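Local coordinates for protein 3-chlorocatechol 1,2-dioxygenase (Rhodococcus opacus, PDB 2BOY) that probably catalyses the ferric-iron-dependent intradiol ring cleavage of catechols, 3-chlorocatechol among them, in the breakdown of chlorinated aromatics, at residues A15-N18 with A19-D23; G217-A221 with N222-P226. All blocks are in the same frame, centred on the assembly; numbering follows the deposited sequence.

Interaction 1. Residues A15-N18 with A19-D23; sequences AAIN and AVIKD
Four successive i to i+4 backbone bonds tie Ala-15, Ala-16, Ile-17 and Asn-18 to Ala-19, Val-20, Ile-21 and Lys-22, one regular turn of alpha-helix followed by the next. The straightest runs from Ile-21 N to Ile-17 O (3.0 Å, 163° at the hydrogen). The bond from Lys-22 N to Asn-18 O is 3.1 Å long.

Apolar contact follows the same spacing. CD1 of Ile-21 lies 4.3 Å from CG2 of Ile-17, a loose touch between two buried side chains one turn apart. CG2 of Val-20, placed beside its own backbone N because CG1 takes the anti position (chi1 174°), comes to 3.4 Å from Ala-16 O, while CB of Ala-19 rests over the carbonyl oxygens of Ala-15 and Ala-16.

All this belongs to helix 3-24, the first of the N-terminal helical region that carries the dimer contact, as in catechol 1,2-dioxygenases. Ala-16 packs on Ala-16 of the second subunit and Val-20 on its Met-13, whereas Ile-17 touches bound phospholipid as well as Phe-55 of that subunit.

The polar part is the amide of Asn-18, which runs alongside Ile-21 and points the same way. Its OD1 sits 3.6 Å from CD1 of Ile-21 and, buried there, has no polar partner in the model. ND2 is satisfied across the dimer interface by a hydrogen bond to the backbone O of Phe-54 of the second subunit, which probably fixes the turn of the amide.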
loop_
_atom_site.group_PDB
_atom_site.type_symbol
_atom_site.label_atom_id
_atom_site.label_comp_id
_atom_site.label_asym_id
_atom_site.label_seq_id
_atom_site.Cartn_x
_atom_site.Cartn_y
_atom_site.Cartn_z
ATOM N N ALA A 15 -5.784 11.887 -1.323
ATOM C CA ALA A 15 -5.657 13.303 -0.947
ATOM C C ALA A 15 -5.082 13.445 0.445
ATOM O O ALA A 15 -4.237 14.307 0.713
ATOM C CB ALA A 15 -7.002 14.008 -1.032
ATOM N N ALA A 16 -5.571 12.606 1.353
ATOM C CA ALA A 16 -5.127 12.656 2.725
ATOM C C ALA A 16 -3.631 12.318 2.831
ATOM O O ALA A 16 -2.895 12.943 3.610
ATOM C CB ALA A 16 -5.968 11.684 3.577
ATOM N N ILE A 17 -3.169 11.328 2.067
ATOM C CA ILE A 17 -1.750 10.967 2.112
ATOM C C ILE A 17 -0.921 12.119 1.529
ATOM O O ILE A 17 0.111 12.486 2.075
ATOM C CB ILE A 17 -1.532 9.684 1.341
ATOM C CG1 ILE A 17 -2.032 8.503 2.198
ATOM C CG2 ILE A 17 -0.072 9.491 0.991
ATOM C CD1 ILE A 17 -2.330 7.337 1.366
ATOM N N ASN A 18 -1.421 12.721 0.449
ATOM C CA ASN A 18 -0.717 13.866 -0.163
ATOM C C ASN A 18 -0.669 15.112 0.749
ATOM O O ASN A 18 0.266 15.891 0.704
ATOM C CB ASN A 18 -1.280 14.170 -1.569
ATOM C CG ASN A 18 -0.729 13.214 -2.636
ATOM O OD1 ASN A 18 0.390 12.733 -2.529
ATOM N ND2 ASN A 18 -1.530 12.922 -3.639
ATOM N N ALA A 19 -1.680 15.302 1.591
ATOM C CA ALA A 19 -1.660 16.414 2.559
ATOM C C ALA A 19 -0.561 16.188 3.587
ATOM O O ALA A 19 0.138 17.108 3.985
ATOM C CB ALA A 19 -3.018 16.543 3.263
ATOM N N VAL A 20 -0.405 14.951 4.019
ATOM C CA VAL A 20 0.663 14.605 4.941
ATOM C C VAL A 20 2.057 14.792 4.298
ATOM O O VAL A 20 3.000 15.274 4.941
ATOM C CB VAL A 20 0.520 13.141 5.470
ATOM C CG1 VAL A 20 1.745 12.754 6.315
ATOM C CG2 VAL A 20 -0.754 13.015 6.306
ATOM N N ILE A 21 2.211 14.349 3.053
ATOM C CA ILE A 21 3.474 14.576 2.349
ATOM C C ILE A 21 3.843 16.070 2.356
ATOM O O ILE A 21 4.975 16.431 2.634
ATOM C CB ILE A 21 3.393 14.057 0.888
ATOM C CG1 ILE A 21 3.463 12.524 0.891
ATOM C CG2 ILE A 21 4.507 14.725 0.019
ATOM C CD1 ILE A 21 3.155 11.873 -0.437
ATOM N N LYS A 22 2.872 16.904 2.043
ATOM C CA LYS A 22 3.085 18.358 1.992
ATOM C C LYS A 22 3.394 18.950 3.358
ATOM O O LYS A 22 4.323 19.746 3.483
ATOM C CB LYS A 22 1.862 19.050 1.423
ATOM C CG LYS A 22 2.033 20.534 1.264
ATOM C CD LYS A 22 1.014 21.097 0.266
ATOM C CE LYS A 22 0.890 22.621 0.406
ATOM N NZ LYS A 22 0.116 23.157 -0.754
ATOM N N ASP A 23 2.629 18.563 4.374
ATOM C CA ASP A 23 2.788 19.120 5.721
ATOM C C ASP A 23 4.102 18.641 6.349
ATOM O O ASP A 23 4.843 19.425 6.956
ATOM C CB ASP A 23 1.576 18.759 6.572
ATOM C CG ASP A 23 1.547 19.498 7.903
ATOM O OD1 ASP A 23 1.797 18.839 8.938
ATOM O OD2 ASP A 23 1.276 20.725 8.010
#

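Interaction 2. Residues G217-A221 with N222-P226; sequences GSDVA and NAVKP
A type I beta turn from Asp-219 to Asn-222 is closed by Asn-222 N donating to Asp-219 O (2.9 Å), the donor standing 63° out of the carbonyl plane. The carboxylate of Asp-219 bonds to two further backbone N-H groups of the bend. With CG anti to the backbone N (chi1 -179°), it folds back over the turn: OD1 accepts from Ala-221 N at 3.0 Å, an Asx turn, and OD2 takes Ala-223 N at 2.9 Å. Both donors approach from above the carboxylate plane, steeply at OD1 (76°) and less so at OD2. CG2 of Val-224 lies against the same side chain, 3.9 Å from Asp-219 CB. OD2 also forms a salt bridge with Arg-188, a residue of the benzhydroxamic acid pocket. Replacing Asp-219 by an alanine removes the carboxylate and is likely to leave Ala-221 N and Ala-223 N without their acceptors and Arg-188 without this charge partner. The side chain of Ala-221 comes within about 4 Å of bound benzhydroxamic acid. The loop runs between strands 204-210 and 229-236, with Asp-219, Val-220, Ala-221 and Ala-223 resting on strand 187-197, and Asn-222 and Lys-225 reaching helix 56-64.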
loop_
_atom_site.group_PDB
_atom_site.type_symbol
_atom_site.label_atom_id
_atom_site.label_comp_id
_atom_site.label_asym_id
_atom_site.label_seq_id
_atom_site.Cartn_x
_atom_site.Cartn_y
_atom_site.Cartn_z
ATOM N N GLY A 217 -4.018 -2.758 26.833
ATOM C CA GLY A 217 -4.181 -1.335 26.586
ATOM C C GLY A 217 -3.334 -0.760 25.458
ATOM O O GLY A 217 -3.341 0.439 25.257
ATOM N N SER A 218 -2.599 -1.597 24.733
ATOM C CA SER A 218 -1.759 -1.102 23.659
ATOM C C SER A 218 -1.569 -2.191 22.593
ATOM O O SER A 218 -0.455 -2.500 22.171
ATOM C CB SER A 218 -0.405 -0.601 24.203
ATOM O OG SER A 218 0.071 -1.442 25.232
ATOM N N ASP A 219 -2.671 -2.799 22.177
ATOM C CA ASP A 219 -2.648 -3.809 21.123
ATOM C C ASP A 219 -2.153 -3.140 19.856
ATOM O O ASP A 219 -2.770 -2.170 19.375
ATOM C CB ASP A 219 -4.076 -4.289 20.923
ATOM C CG ASP A 219 -4.216 -5.357 19.879
ATOM O OD1 ASP A 219 -3.218 -5.907 19.324
ATOM O OD2 ASP A 219 -5.363 -5.708 19.522
ATOM N N VAL A 220 -1.037 -3.642 19.309
ATOM C CA VAL A 220 -0.559 -3.135 17.995
ATOM C C VAL A 220 -1.708 -3.107 16.913
ATOM O O VAL A 220 -1.760 -2.224 16.028
ATOM C CB VAL A 220 0.660 -3.958 17.467
ATOM C CG1 VAL A 220 0.227 -5.327 17.132
ATOM C CG2 VAL A 220 1.303 -3.261 16.222
ATOM N N ALA A 221 -2.609 -4.075 16.992
ATOM C CA ALA A 221 -3.709 -4.186 16.023
ATOM C C ALA A 221 -4.987 -3.413 16.409
ATOM O O ALA A 221 -5.947 -3.402 15.643
ATOM C CB ALA A 221 -4.045 -5.684 15.802
ATOM N N ASN A 222 -5.012 -2.811 17.596
ATOM C CA ASN A 222 -6.186 -2.006 18.032
ATOM C C ASN A 222 -7.501 -2.774 18.021
ATOM O O ASN A 222 -8.568 -2.212 17.700
ATOM C CB ASN A 222 -6.327 -0.734 17.190
ATOM C CG ASN A 222 -5.326 0.302 17.564
ATOM O OD1 ASN A 222 -4.456 0.675 16.758
ATOM N ND2 ASN A 222 -5.413 0.783 18.802
ATOM N N ALA A 223 -7.425 -4.052 18.386
ATOM C CA ALA A 223 -8.590 -4.922 18.275
ATOM C C ALA A 223 -9.169 -5.350 19.632
ATOM O O ALA A 223 -10.041 -6.237 19.680
ATOM C CB ALA A 223 -8.222 -6.184 17.435
ATOM N N VAL A 224 -8.702 -4.740 20.736
ATOM C CA VAL A 224 -9.242 -5.105 22.034
ATOM C C VAL A 224 -10.542 -4.307 22.238
ATOM O O VAL A 224 -10.610 -3.120 21.935
ATOM C CB VAL A 224 -8.273 -4.850 23.199
ATOM C CG1 VAL A 224 -8.942 -5.024 24.593
ATOM C CG2 VAL A 224 -7.031 -5.752 23.084
ATOM N N LYS A 225 -11.565 -4.999 22.721
ATOM C CA LYS A 225 -12.805 -4.337 23.169
ATOM C C LYS A 225 -13.124 -4.823 24.597
ATOM O O LYS A 225 -12.773 -5.957 24.995
ATOM C CB LYS A 225 -13.972 -4.605 22.180
ATOM C CG LYS A 225 -13.652 -4.258 20.700
ATOM C CD LYS A 225 -14.851 -4.587 19.825
ATOM C CE LYS A 225 -14.607 -4.443 18.300
ATOM N NZ LYS A 225 -15.857 -4.901 17.590
ATOM N N PRO A 226 -13.736 -3.949 25.399
ATOM C CA PRO A 226 -13.897 -4.230 26.816
ATOM C C PRO A 226 -14.781 -5.442 27.069
ATOM O O PRO A 226 -14.588 -6.065 28.097
ATOM C CB PRO A 226 -14.535 -2.949 27.382
ATOM C CG PRO A 226 -15.129 -2.210 26.200
ATOM C CD PRO A 226 -14.311 -2.639 24.987
#

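Overall arrangement
Interaction 1 comes first along the chain, in helix 3-24 of the N-terminal helical region, and interaction 2 follows far later, in the loop joining strands 204-210 and 229-236 of the catalytic beta-sheet region. Their centres are 27 Å apart, their nearest atoms about 17 Å, and they do not touch. Interaction 1 lies away from the iron, at the dimer interface and beside bound phospholipid; interaction 2 borders the benzhydroxamic acid pocket, with the side chain of Ala-221 about 8 Å from the ferric ion. Residues 15-23 thus take part in the contact with the second subunit, while the turn at 219-223 holds pocket residue Arg-188 through Asp-219 and probably helps to shape the active site.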